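Local coordinates for protein L-hydantoinase (Arthrobacter aurescens, PDB 1GKR) that hydrolyses the cyclic amide ring of 5-substituted hydantoins with two zinc ions per subunit, preferring aryl over alkyl derivatives and selecting enantiomers according to the substrate, at residues G232-V237 with G256-C261; G245-H250 with N303-T308; V179-A184 with I236-S241. All blocks are in the same frame, centred on the assembly; numbering follows the deposited sequence.

Contact 1: residues G232-V237 with G256-C261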
ATOM      1  N   GLY A 232      -9.414 -14.882  13.046  1.00 16.50           N
ATOM      2  CA  GLY A 232     -10.296 -13.886  13.639  1.00 14.89           C
ATOM      3  C   GLY A 232     -10.281 -13.699  15.149  1.00 16.98           C
ATOM      4  O   GLY A 232     -11.160 -13.033  15.705  1.00 18.88           O
ATOM      5  N   CYS A 233      -9.292 -14.276  15.823  1.00 16.58           N
ATOM      6  CA  CYS A 233      -9.177 -14.174  17.279  1.00 15.26           C
ATOM      7  C   CYS A 233      -8.497 -12.875  17.685  1.00 14.79           C
ATOM      8  O   CYS A 233      -7.682 -12.351  16.937  1.00 15.43           O
ATOM      9  CB  CYS A 233      -8.340 -15.338  17.803  1.00 16.16           C
ATOM     10  SG  CYS A 233      -6.705 -15.466  16.993  1.00 14.91           S
ATOM     11  N   ARG A 234      -8.821 -12.352  18.866  1.00 15.23           N
ATOM     12  CA  ARG A 234      -8.172 -11.129  19.325  1.00 14.22           C
ATOM     13  C   ARG A 234      -6.712 -11.512  19.591  1.00 14.48           C
ATOM     14  O   ARG A 234      -6.429 -12.455  20.331  1.00 16.54           O
ATOM     15  CB  ARG A 234      -8.810 -10.606  20.607  1.00 13.95           C
ATOM     16  CG  ARG A 234      -8.623  -9.114  20.738  1.00 17.68           C
ATOM     17  CD  ARG A 234      -8.746  -8.629  22.149  1.00 19.14           C
ATOM     18  NE  ARG A 234     -10.108  -8.356  22.607  1.00 25.17           N
ATOM     19  CZ  ARG A 234     -10.946  -7.503  22.028  1.00 25.60           C
ATOM     20  NH1 ARG A 234     -10.579  -6.846  20.944  1.00 27.48           N
ATOM     21  NH2 ARG A 234     -12.130  -7.265  22.570  1.00 28.87           N
ATOM     22  N   LEU A 235      -5.793 -10.786  18.973  1.00 11.69           N
ATOM     23  CA  LEU A 235      -4.376 -11.063  19.091  1.00  9.34           C
ATOM     24  C   LEU A 235      -3.564  -9.872  19.578  1.00 11.14           C
ATOM     25  O   LEU A 235      -3.747  -8.756  19.105  1.00 14.73           O
ATOM     26  CB  LEU A 235      -3.850 -11.478  17.726  1.00  8.45           C
ATOM     27  CG  LEU A 235      -2.328 -11.472  17.583  1.00 10.45           C
ATOM     28  CD1 LEU A 235      -1.766 -12.551  18.472  1.00 13.36           C
ATOM     29  CD2 LEU A 235      -1.913 -11.724  16.142  1.00  8.33           C
ATOM     30  N   ILE A 236      -2.669 -10.093  20.527  1.00  8.50           N
ATOM     31  CA  ILE A 236      -1.822  -9.004  20.985  1.00  7.88           C
ATOM     32  C   ILE A 236      -0.391  -9.439  20.774  1.00  8.91           C
ATOM     33  O   ILE A 236       0.014 -10.452  21.326  1.00 11.71           O
ATOM     34  CB  ILE A 236      -1.938  -8.729  22.487  1.00  7.51           C
ATOM     35  CG1 ILE A 236      -3.341  -8.272  22.855  1.00  6.52           C
ATOM     36  CG2 ILE A 236      -0.931  -7.650  22.874  1.00  7.46           C
ATOM     37  CD1 ILE A 236      -3.497  -8.001  24.340  1.00  4.92           C
ATOM     38  N   VAL A 237       0.382  -8.708  19.983  1.00  6.22           N
ATOM     39  CA  VAL A 237       1.776  -9.087  19.817  1.00  6.17           C
ATOM     40  C   VAL A 237       2.543  -8.447  20.974  1.00  9.20           C
ATOM     41  O   VAL A 237       2.568  -7.226  21.119  1.00 10.82           O
ATOM     42  CB  VAL A 237       2.345  -8.599  18.486  1.00  6.94           C
ATOM     43  CG1 VAL A 237       3.823  -8.968  18.385  1.00  1.90           C
ATOM     44  CG2 VAL A 237       1.550  -9.217  17.341  1.00  3.81           C
ATOM     45  N   GLY A 256      -8.865  -3.385   9.726  1.00 16.38           N
ATOM     46  CA  GLY A 256      -9.959  -4.187  10.247  1.00 15.86           C
ATOM     47  C   GLY A 256      -9.598  -5.396  11.103  1.00 17.56           C
ATOM     48  O   GLY A 256     -10.477  -6.006  11.719  1.00 18.31           O
ATOM     49  N   GLN A 257      -8.317  -5.759  11.157  1.00 18.46           N
ATOM     50  CA  GLN A 257      -7.906  -6.915  11.967  1.00 18.03           C
ATOM     51  C   GLN A 257      -7.877  -6.589  13.463  1.00 15.38           C
ATOM     52  O   GLN A 257      -7.365  -5.548  13.870  1.00 13.01           O
ATOM     53  CB  GLN A 257      -6.534  -7.418  11.523  1.00 17.08           C
ATOM     54  CG  GLN A 257      -6.498  -7.936  10.102  1.00 15.00           C
ATOM     55  CD  GLN A 257      -5.209  -8.664   9.799  1.00 21.73           C
ATOM     56  OE1 GLN A 257      -4.568  -8.422   8.773  1.00 23.73           O
ATOM     57  NE2 GLN A 257      -4.818  -9.571  10.693  1.00 23.56           N
ATOM     58  N   ASP A 258      -8.445  -7.482  14.272  1.00 13.32           N
ATOM     59  CA  ASP A 258      -8.494  -7.308  15.725  1.00 10.86           C
ATOM     60  C   ASP A 258      -7.123  -7.662  16.317  1.00 11.30           C
ATOM     61  O   ASP A 258      -6.992  -8.584  17.108  1.00 13.51           O
ATOM     62  CB  ASP A 258      -9.584  -8.215  16.314  1.00 10.00           C
ATOM     63  CG  ASP A 258      -9.899  -7.893  17.767  1.00 12.61           C
ATOM     64  OD1 ASP A 258      -9.313  -6.919  18.280  1.00 13.47           O
ATOM     65  OD2 ASP A 258     -10.730  -8.602  18.396  1.00 10.05           O
ATOM     66  N   VAL A 259      -6.102  -6.920  15.925  1.00  8.82           N
ATOM     67  CA  VAL A 259      -4.754  -7.169  16.392  1.00  7.42           C
ATOM     68  C   VAL A 259      -4.231  -5.926  17.085  1.00  7.36           C
ATOM     69  O   VAL A 259      -4.611  -4.826  16.728  1.00  7.26           O
ATOM     70  CB  VAL A 259      -3.859  -7.521  15.211  1.00  8.30           C
ATOM     71  CG1 VAL A 259      -4.467  -8.681  14.471  1.00  5.93           C
ATOM     72  CG2 VAL A 259      -3.716  -6.325  14.279  1.00  7.08           C
ATOM     73  N   HIS A 260      -3.358  -6.101  18.072  1.00  6.10           N
ATOM     74  CA  HIS A 260      -2.833  -4.966  18.822  1.00  7.30           C
ATOM     75  C   HIS A 260      -1.359  -5.055  19.121  1.00  9.71           C
ATOM     76  O   HIS A 260      -0.773  -6.135  19.155  1.00 11.79           O
ATOM     77  CB  HIS A 260      -3.608  -4.847  20.109  1.00  6.30           C
ATOM     78  CG  HIS A 260      -5.069  -5.001  19.901  1.00 10.19           C
ATOM     79  ND1 HIS A 260      -5.919  -3.924  19.799  1.00 12.05           N
ATOM     80  CD2 HIS A 260      -5.816  -6.099  19.643  1.00 12.06           C
ATOM     81  CE1 HIS A 260      -7.127  -4.352  19.484  1.00 12.48           C
ATOM     82  NE2 HIS A 260      -7.090  -5.669  19.382  1.00 14.72           N
ATOM     83  N   CYS A 261      -0.757  -3.906  19.377  1.00 11.55           N
ATOM     84  CA  CYS A 261       0.666  -3.878  19.630  1.00 10.51           C
ATOM     85  C   CYS A 261       1.073  -3.513  21.050  1.00 10.38           C
ATOM     86  O   CYS A 261       0.621  -2.516  21.619  1.00 10.54           O
ATOM     87  CB  CYS A 261       1.305  -2.920  18.654  1.00  7.20           C
ATOM     88  SG  CYS A 261       3.011  -2.711  18.953  1.00 17.14           S
TER
HETATM   89  O   HOH W   1     -12.192 -10.946  17.618  1.00 44.76           O

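Contact 2: residues G245-H250 with N303-T308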
ATOM      1  N   GLY A 245       7.909  -2.919  13.112  1.00 12.88           N
ATOM      2  CA  GLY A 245       6.971  -3.933  13.544  1.00 10.59           C
ATOM      3  C   GLY A 245       5.703  -3.272  14.042  1.00 10.90           C
ATOM      4  O   GLY A 245       4.587  -3.762  13.814  1.00 10.26           O
ATOM      5  N   VAL A 246       5.869  -2.152  14.735  1.00  9.43           N
ATOM      6  CA  VAL A 246       4.719  -1.428  15.243  1.00 10.48           C
ATOM      7  C   VAL A 246       3.861  -1.044  14.046  1.00 14.04           C
ATOM      8  O   VAL A 246       2.646  -1.257  14.047  1.00 14.34           O
ATOM      9  CB  VAL A 246       5.137  -0.151  16.011  1.00  7.59           C
ATOM     10  CG1 VAL A 246       3.909   0.663  16.387  1.00  1.37           C
ATOM     11  CG2 VAL A 246       5.894  -0.541  17.270  1.00  2.68           C
ATOM     12  N   GLU A 247       4.499  -0.505  13.007  1.00 16.23           N
ATOM     13  CA  GLU A 247       3.757  -0.099  11.827  1.00 18.09           C
ATOM     14  C   GLU A 247       2.999  -1.260  11.166  1.00 16.69           C
ATOM     15  O   GLU A 247       1.821  -1.117  10.820  1.00 17.17           O
ATOM     16  CB  GLU A 247       4.692   0.600  10.839  1.00 21.31           C
ATOM     17  CG  GLU A 247       4.291   2.057  10.562  1.00 30.04           C
ATOM     18  CD  GLU A 247       5.445   3.043  10.745  1.00 38.68           C
ATOM     19  OE1 GLU A 247       6.487   2.877  10.062  1.00 42.52           O
ATOM     20  OE2 GLU A 247       5.309   3.988  11.566  1.00 39.69           O
ATOM     21  N   LEU A 248       3.657  -2.405  11.007  1.00 15.52           N
ATOM     22  CA  LEU A 248       3.026  -3.577  10.405  1.00 12.70           C
ATOM     23  C   LEU A 248       1.721  -3.918  11.111  1.00 12.52           C
ATOM     24  O   LEU A 248       0.701  -4.165  10.467  1.00 10.47           O
ATOM     25  CB  LEU A 248       3.972  -4.774  10.486  1.00 15.91           C
ATOM     26  CG  LEU A 248       4.716  -5.259   9.231  1.00 18.57           C
ATOM     27  CD1 LEU A 248       5.048  -4.104   8.316  1.00 20.16           C
ATOM     28  CD2 LEU A 248       5.994  -5.974   9.662  1.00 17.93           C
ATOM     29  N   ILE A 249       1.757  -3.931  12.439  1.00 11.42           N
ATOM     30  CA  ILE A 249       0.576  -4.253  13.229  1.00 11.04           C
ATOM     31  C   ILE A 249      -0.463  -3.154  13.106  1.00 12.31           C
ATOM     32  O   ILE A 249      -1.654  -3.424  12.900  1.00 12.09           O
ATOM     33  CB  ILE A 249       0.935  -4.444  14.723  1.00  9.79           C
ATOM     34  CG1 ILE A 249       1.844  -5.658  14.875  1.00  9.85           C
ATOM     35  CG2 ILE A 249      -0.311  -4.644  15.550  1.00  2.40           C
ATOM     36  CD1 ILE A 249       2.429  -5.795  16.240  1.00 14.97           C
ATOM     37  N   HIS A 250      -0.012  -1.912  13.239  1.00 12.49           N
ATOM     38  CA  HIS A 250      -0.919  -0.780  13.131  1.00 13.21           C
ATOM     39  C   HIS A 250      -1.661  -0.808  11.792  1.00 13.46           C
ATOM     40  O   HIS A 250      -2.885  -0.676  11.737  1.00 12.33           O
ATOM     41  CB  HIS A 250      -0.156   0.530  13.259  1.00 11.56           C
ATOM     42  CG  HIS A 250      -1.050   1.712  13.416  1.00 17.84           C
ATOM     43  ND1 HIS A 250      -1.998   1.791  14.417  1.00 19.59           N
ATOM     44  CD2 HIS A 250      -1.193   2.833  12.671  1.00 18.55           C
ATOM     45  CE1 HIS A 250      -2.690   2.909  14.275  1.00 18.28           C
ATOM     46  NE2 HIS A 250      -2.222   3.558  13.223  1.00 20.81           N
ATOM     47  N   ASN A 303       1.735   9.075  19.444  1.00 18.41           N
ATOM     48  CA  ASN A 303       0.788   9.175  18.351  1.00 19.46           C
ATOM     49  C   ASN A 303      -0.285   8.096  18.273  1.00 19.82           C
ATOM     50  O   ASN A 303      -1.141   8.129  17.391  1.00 20.20           O
ATOM     51  CB  ASN A 303       1.542   9.271  17.030  1.00 23.73           C
ATOM     52  CG  ASN A 303       2.193  10.629  16.844  1.00 26.77           C
ATOM     53  OD1 ASN A 303       1.553  11.656  17.050  1.00 30.94           O
ATOM     54  ND2 ASN A 303       3.461  10.644  16.452  1.00 28.45           N
ATOM     55  N   GLY A 304      -0.245   7.135  19.185  1.00 18.67           N
ATOM     56  CA  GLY A 304      -1.267   6.107  19.176  1.00 16.99           C
ATOM     57  C   GLY A 304      -1.020   4.808  18.434  1.00 16.96           C
ATOM     58  O   GLY A 304      -1.943   4.004  18.344  1.00 15.98           O
ATOM     59  N   LEU A 305       0.182   4.582  17.905  1.00 14.88           N
ATOM     60  CA  LEU A 305       0.452   3.329  17.201  1.00 15.61           C
ATOM     61  C   LEU A 305       0.788   2.176  18.146  1.00 17.13           C
ATOM     62  O   LEU A 305       0.767   1.008  17.757  1.00 20.40           O
ATOM     63  CB  LEU A 305       1.583   3.497  16.197  1.00 14.79           C
ATOM     64  CG  LEU A 305       1.175   4.204  14.910  1.00 15.29           C
ATOM     65  CD1 LEU A 305       0.807   5.629  15.225  1.00 15.99           C
ATOM     66  CD2 LEU A 305       2.311   4.160  13.926  1.00 15.98           C
ATOM     67  N   ILE A 306       1.110   2.502  19.388  1.00 15.53           N
ATOM     68  CA  ILE A 306       1.420   1.475  20.360  1.00 12.30           C
ATOM     69  C   ILE A 306       0.222   1.360  21.287  1.00 11.81           C
ATOM     70  O   ILE A 306      -0.083   2.273  22.032  1.00 16.43           O
ATOM     71  CB  ILE A 306       2.687   1.844  21.111  1.00 10.64           C
ATOM     72  CG1 ILE A 306       3.854   1.809  20.118  1.00  7.70           C
ATOM     73  CG2 ILE A 306       2.885   0.910  22.280  1.00  6.64           C
ATOM     74  CD1 ILE A 306       5.203   2.008  20.728  1.00 10.18           C
ATOM     75  N   ASP A 307      -0.458   0.227  21.232  1.00  9.43           N
ATOM     76  CA  ASP A 307      -1.664   0.016  22.018  1.00 10.25           C
ATOM     77  C   ASP A 307      -1.528  -0.161  23.518  1.00 11.99           C
ATOM     78  O   ASP A 307      -2.320   0.398  24.276  1.00 15.01           O
ATOM     79  CB  ASP A 307      -2.431  -1.161  21.433  1.00  7.77           C
ATOM     80  CG  ASP A 307      -2.750  -0.951  19.979  1.00  8.24           C
ATOM     81  OD1 ASP A 307      -3.568  -0.049  19.712  1.00  7.50           O
ATOM     82  OD2 ASP A 307      -2.176  -1.658  19.111  1.00  4.16           O
ATOM     83  N   THR A 308      -0.548  -0.942  23.957  1.00 11.39           N
ATOM     84  CA  THR A 308      -0.361  -1.163  25.385  1.00  9.36           C
ATOM     85  C   THR A 308       1.104  -1.217  25.772  1.00 10.24           C
ATOM     86  O   THR A 308       1.988  -1.440  24.944  1.00  9.78           O
ATOM     87  CB  THR A 308      -0.977  -2.498  25.847  1.00  8.44           C
ATOM     88  OG1 THR A 308      -0.261  -3.573  25.230  1.00  6.82           O
ATOM     89  CG2 THR A 308      -2.450  -2.585  25.474  1.00  4.76           C
TER
HETATM   90  O   HOH W   2      -1.512  -0.563  16.567  1.00  5.27           O

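Contact 3: residues V179-A184 with I236-S241. With ZN (zinc ion), chain E.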
ATOM      1  N   VAL A 179      -8.455 -14.166  24.402  1.00 17.93           N
ATOM      2  CA  VAL A 179      -7.384 -13.359  23.828  1.00 13.98           C
ATOM      3  C   VAL A 179      -6.153 -14.246  23.744  1.00 12.98           C
ATOM      4  O   VAL A 179      -5.929 -15.064  24.626  1.00 15.97           O
ATOM      5  CB  VAL A 179      -7.028 -12.163  24.746  1.00 12.70           C
ATOM      6  CG1 VAL A 179      -5.940 -11.309  24.111  1.00  7.94           C
ATOM      7  CG2 VAL A 179      -8.253 -11.353  25.024  1.00 13.11           C
ATOM      8  N   ILE A 180      -5.369 -14.104  22.684  1.00 10.54           N
ATOM      9  CA  ILE A 180      -4.137 -14.865  22.556  1.00  9.14           C
ATOM     10  C   ILE A 180      -3.016 -13.841  22.363  1.00 11.24           C
ATOM     11  O   ILE A 180      -3.141 -12.910  21.563  1.00 14.12           O
ATOM     12  CB  ILE A 180      -4.155 -15.821  21.345  1.00  7.89           C
ATOM     13  CG1 ILE A 180      -2.805 -16.524  21.218  1.00  6.80           C
ATOM     14  CG2 ILE A 180      -4.429 -15.063  20.078  1.00  7.98           C
ATOM     15  CD1 ILE A 180      -2.520 -17.490  22.349  1.00  6.03           C
ATOM     16  N   VAL A 181      -1.943 -13.975  23.130  1.00  8.07           N
ATOM     17  CA  VAL A 181      -0.818 -13.072  22.977  1.00  4.90           C
ATOM     18  C   VAL A 181       0.309 -13.994  22.556  1.00  5.97           C
ATOM     19  O   VAL A 181       0.326 -15.159  22.946  1.00  7.26           O
ATOM     20  CB  VAL A 181      -0.468 -12.343  24.311  1.00  4.59           C
ATOM     21  CG1 VAL A 181      -1.690 -11.668  24.857  1.00  2.55           C
ATOM     22  CG2 VAL A 181       0.082 -13.303  25.335  1.00  2.26           C
ATOM     23  N   VAL A 182       1.240 -13.508  21.749  1.00  7.10           N
ATOM     24  CA  VAL A 182       2.338 -14.363  21.318  1.00  7.68           C
ATOM     25  C   VAL A 182       3.659 -13.635  21.394  1.00  8.71           C
ATOM     26  O   VAL A 182       3.706 -12.408  21.394  1.00  9.67           O
ATOM     27  CB  VAL A 182       2.176 -14.841  19.844  1.00  3.12           C
ATOM     28  CG1 VAL A 182       0.799 -15.363  19.608  1.00  5.51           C
ATOM     29  CG2 VAL A 182       2.460 -13.719  18.906  1.00  3.63           C
ATOM     30  N   HIS A 183       4.729 -14.415  21.476  1.00  8.44           N
ATOM     31  CA  HIS A 183       6.083 -13.883  21.475  1.00 10.01           C
ATOM     32  C   HIS A 183       6.454 -14.139  20.016  1.00 12.09           C
ATOM     33  O   HIS A 183       6.613 -15.294  19.599  1.00 12.23           O
ATOM     34  CB  HIS A 183       6.990 -14.695  22.404  1.00  8.50           C
ATOM     35  CG  HIS A 183       8.428 -14.277  22.355  1.00  8.46           C
ATOM     36  ND1 HIS A 183       9.087 -13.748  23.447  1.00  3.05           N
ATOM     37  CD2 HIS A 183       9.329 -14.299  21.340  1.00  3.65           C
ATOM     38  CE1 HIS A 183      10.333 -13.462  23.108  1.00  6.56           C
ATOM     39  NE2 HIS A 183      10.505 -13.784  21.834  1.00  8.60           N
ATOM     40  N   ALA A 184       6.574 -13.085  19.223  1.00 11.42           N
ATOM     41  CA  ALA A 184       6.867 -13.303  17.818  1.00 10.99           C
ATOM     42  C   ALA A 184       8.294 -13.138  17.345  1.00 10.94           C
ATOM     43  O   ALA A 184       8.771 -12.023  17.154  1.00 11.73           O
ATOM     44  CB  ALA A 184       5.949 -12.445  16.958  1.00  8.53           C
ATOM     45  N   ILE A 236      -2.669 -10.093  20.527  1.00  8.50           N
ATOM     46  CA  ILE A 236      -1.822  -9.004  20.985  1.00  7.88           C
ATOM     47  C   ILE A 236      -0.391  -9.439  20.774  1.00  8.91           C
ATOM     48  O   ILE A 236       0.014 -10.452  21.326  1.00 11.71           O
ATOM     49  CB  ILE A 236      -1.938  -8.729  22.487  1.00  7.51           C
ATOM     50  CG1 ILE A 236      -3.341  -8.272  22.855  1.00  6.52           C
ATOM     51  CG2 ILE A 236      -0.931  -7.650  22.874  1.00  7.46           C
ATOM     52  CD1 ILE A 236      -3.497  -8.001  24.340  1.00  4.92           C
ATOM     53  N   VAL A 237       0.382  -8.708  19.983  1.00  6.22           N
ATOM     54  CA  VAL A 237       1.776  -9.087  19.817  1.00  6.17           C
ATOM     55  C   VAL A 237       2.543  -8.447  20.974  1.00  9.20           C
ATOM     56  O   VAL A 237       2.568  -7.226  21.119  1.00 10.82           O
ATOM     57  CB  VAL A 237       2.345  -8.599  18.486  1.00  6.94           C
ATOM     58  CG1 VAL A 237       3.823  -8.968  18.385  1.00  1.90           C
ATOM     59  CG2 VAL A 237       1.550  -9.217  17.341  1.00  3.81           C
ATOM     60  N   LEU A 238       3.148  -9.292  21.805  1.00 11.29           N
ATOM     61  CA  LEU A 238       3.896  -8.865  22.982  1.00  6.47           C
ATOM     62  C   LEU A 238       5.214  -8.219  22.634  1.00  6.23           C
ATOM     63  O   LEU A 238       5.754  -8.425  21.545  1.00  2.92           O
ATOM     64  CB  LEU A 238       4.158 -10.062  23.889  1.00  6.04           C
ATOM     65  CG  LEU A 238       2.931 -10.788  24.439  1.00  3.73           C
ATOM     66  CD1 LEU A 238       3.363 -12.067  25.114  1.00  6.05           C
ATOM     67  CD2 LEU A 238       2.210  -9.892  25.414  1.00  1.37           C
ATOM     68  N   HIS A 239       5.721  -7.438  23.585  1.00  7.24           N
ATOM     69  CA  HIS A 239       6.995  -6.719  23.458  1.00  7.81           C
ATOM     70  C   HIS A 239       7.550  -6.555  22.050  1.00  9.58           C
ATOM     71  O   HIS A 239       8.460  -7.290  21.658  1.00  9.89           O
ATOM     72  CB  HIS A 239       8.062  -7.398  24.301  1.00  5.62           C
ATOM     73  CG  HIS A 239       8.074  -8.883  24.148  1.00  9.60           C
ATOM     74  ND1 HIS A 239       7.940  -9.501  22.924  1.00 10.49           N
ATOM     75  CD2 HIS A 239       8.211  -9.875  25.058  1.00 11.47           C
ATOM     76  CE1 HIS A 239       7.996 -10.811  23.085  1.00  9.78           C
ATOM     77  NE2 HIS A 239       8.160 -11.064  24.370  1.00 14.09           N
ATOM     78  N   VAL A 240       6.992  -5.606  21.297  1.00  8.46           N
ATOM     79  CA  VAL A 240       7.464  -5.300  19.952  1.00  8.12           C
ATOM     80  C   VAL A 240       8.607  -4.304  20.163  1.00 10.03           C
ATOM     81  O   VAL A 240       8.409  -3.225  20.729  1.00  8.70           O
ATOM     82  CB  VAL A 240       6.353  -4.668  19.121  1.00  6.93           C
ATOM     83  CG1 VAL A 240       6.910  -4.158  17.795  1.00  2.33           C
ATOM     84  CG2 VAL A 240       5.282  -5.700  18.879  1.00  6.86           C
ATOM     85  N   SER A 241       9.797  -4.671  19.700  1.00 11.01           N
ATOM     86  CA  SER A 241      10.995  -3.862  19.913  1.00 11.33           C
ATOM     87  C   SER A 241      11.358  -2.795  18.903  1.00 13.66           C
ATOM     88  O   SER A 241      12.198  -1.950  19.209  1.00 14.08           O
ATOM     89  CB  SER A 241      12.207  -4.770  20.005  1.00 11.84           C
ATOM     90  OG  SER A 241      12.563  -5.203  18.698  1.00  9.12           O
TER
HETATM   91 ZN    ZN E1452       8.660 -13.062  25.329  1.00 19.27          ZN
HETATM   92  O   HOH W   3       6.631 -10.616  20.312  1.00 16.98           O

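Contact 1: residues G232-V237 with G256-C261
Arg234 and Asp258 each carry CG anti to the backbone N (chi1 -154° and -168°), which sets the arginine chain across the carboxylate. A bend at chi3 then brings NH1 back to Asp258 OD1 at 3.0 Å in a salt bridge. The guanidinium and carboxylate planes stand 90° apart and the hydrogen bond within the bridge is weak, so the attraction probably rests more on charge than on a directed N-H. The same OD1 receives His260 NE2 at 2.8 Å, a bond lying in the imidazole plane and meeting the oxygen nearly along its C-O axis. OD2, the other oxygen, accepts a hydrogen bond from a water that also donates to Gly232 O.

Beside this polar cluster, strands 234-237 and 259-263 run parallel. Leu235 N reaches Asp258 O at 3.1 Å, His260 N returns to Leu235 O at 2.9 Å, and Val237 N meets His260 O at 2.9 Å. Ile236 and His260 share one sheet face, where Leu371 of helix 357-372 touches both. On the opposite face Leu235 CD2 lies 4.3 Å from Val259 CG1, against helix 214-231. The two strands and the intervening helix 243-254 form a right-handed beta-alpha-beta unit of the amidohydrolase barrel. With Arg234 and His260 both on OD1, the carboxylate links the N-terminal ends of the two strands and fixes the rotation of the imidazole, and its negative charge would be expected to be partly balanced by the guanidinium.

Contact 2: residues G245-H250 with N303-T308
Leu305 packs over a face of the His250 ring in a mainly apolar contact between helix 243-254 and the loop that leads from helix 291-303 into strand 308-309, on the outer layer of the barrel. Its CG stands 3.7 Å from the centroid of the His250 ring and 16° off the normal, a CH-pi contact displaced toward the rim on the side of CD2. His250 holds CG anti to its backbone N (chi1 -169°), which swings the ring out toward the loop, and the two side chains meet at about a right angle. One turn back along the helix, Val246 CG1 touches Leu305 CB at 3.7 Å and Ile306 CG1 at 3.9 Å, so that one methyl touches both loop residues. Leu305 CD2 also approaches Glu247 OE2 at 3.8 Å, although that oxygen is hydrogen-bonded to Gln300 of helix 291-303.

A water adds a polar link. It lies in the His250 ring plane, 3.2 Å from ND1, and within bonding distance of Leu305 O (3.0 Å) and Asp307 OD2 (2.8 Å). Asp307 OD2 also accepts a hydrogen bond from Cys261 N, so the loop is pinned to the neighbouring strand, while ND1 has a weak second partner in Gln253. With the His250 ring gone, as with an alanine here, Leu305 CG is likely to be left over a gap and the water more loosely held between Leu305 O and Asp307 OD2. The imidazole thus works in two directions at once: its pi face takes an aliphatic C-H, and its edge meets a single water that also bonds to a carboxylate, whose charge would be expected to polarise the water between them.

Contact 3: residues V179-A184 with I236-S241
Val181 and Ile236 run alongside each other on one face of the sheet, in the closely packed half of this contact, where strands 179-182 and 234-237 pair in parallel. Val181 CG1 meets Ile236 CB at 3.8 Å, and its other branch, CG2, touches Leu238 CD1 at 3.5 Å, the valine spanning Ile236 and Leu238, two residues apart. Val179 CG1 extends the apolar patch over Ile236 CD1, with Phe372 of helix 357-372 covering it. The backbone ladder runs from Ile236 N to Ile180 O (3.0 Å), through a weak bond from Val182 N to Ile236 O, to Leu238 N on Val182 O (3.2 Å).

Beyond Val182 the segments draw apart, and direct backbone pairing gives way to a water that accepts from Ala184 N and donates to Leu238 O. Although this end is buried too, it is held by metal instead of strand pairing. His183, with CG anti to the backbone N (chi1 175°), coordinates zinc through ND1 at 2.0 Å. His239 coordinates it through NE2 at 2.3 Å, its edge turned toward the face of His183 in an offset edge-to-face pair with planes 77° apart. The two nitrogens share the metal and are not hydrogen-bonded to each other. Glu185 accepts a hydrogen bond from His183 NE2 and, with the zinc on ND1, fixes the ring's rotation. The carbamate of carboxylated Lys147 is the third protein ligand and bridges to the other zinc, held by His60, His62 and Asp312: the binuclear centre at the C-terminal mouth of a TIM barrel, as in the amidohydrolase superfamily.

Contacts 1 and 3 both use strand 234-237, paired with 259-263 in contact 1 and with 179-182 in contact 3; both are buried strand pairings of one parallel sheet, and contact 3 is the innermost of the three. They differ along the strand: contact 1 has its charged cluster at the start of the strands, contact 3 its zinc ligands toward their C-terminal side. Contact 2 lies in the helical layer and is only partly buried, joining helix to loop through side chains and water without beta pairing. Ile249 of its helix packs on Val237 and Val240, so contact 2 fastens the outer layer to the strands of the other two.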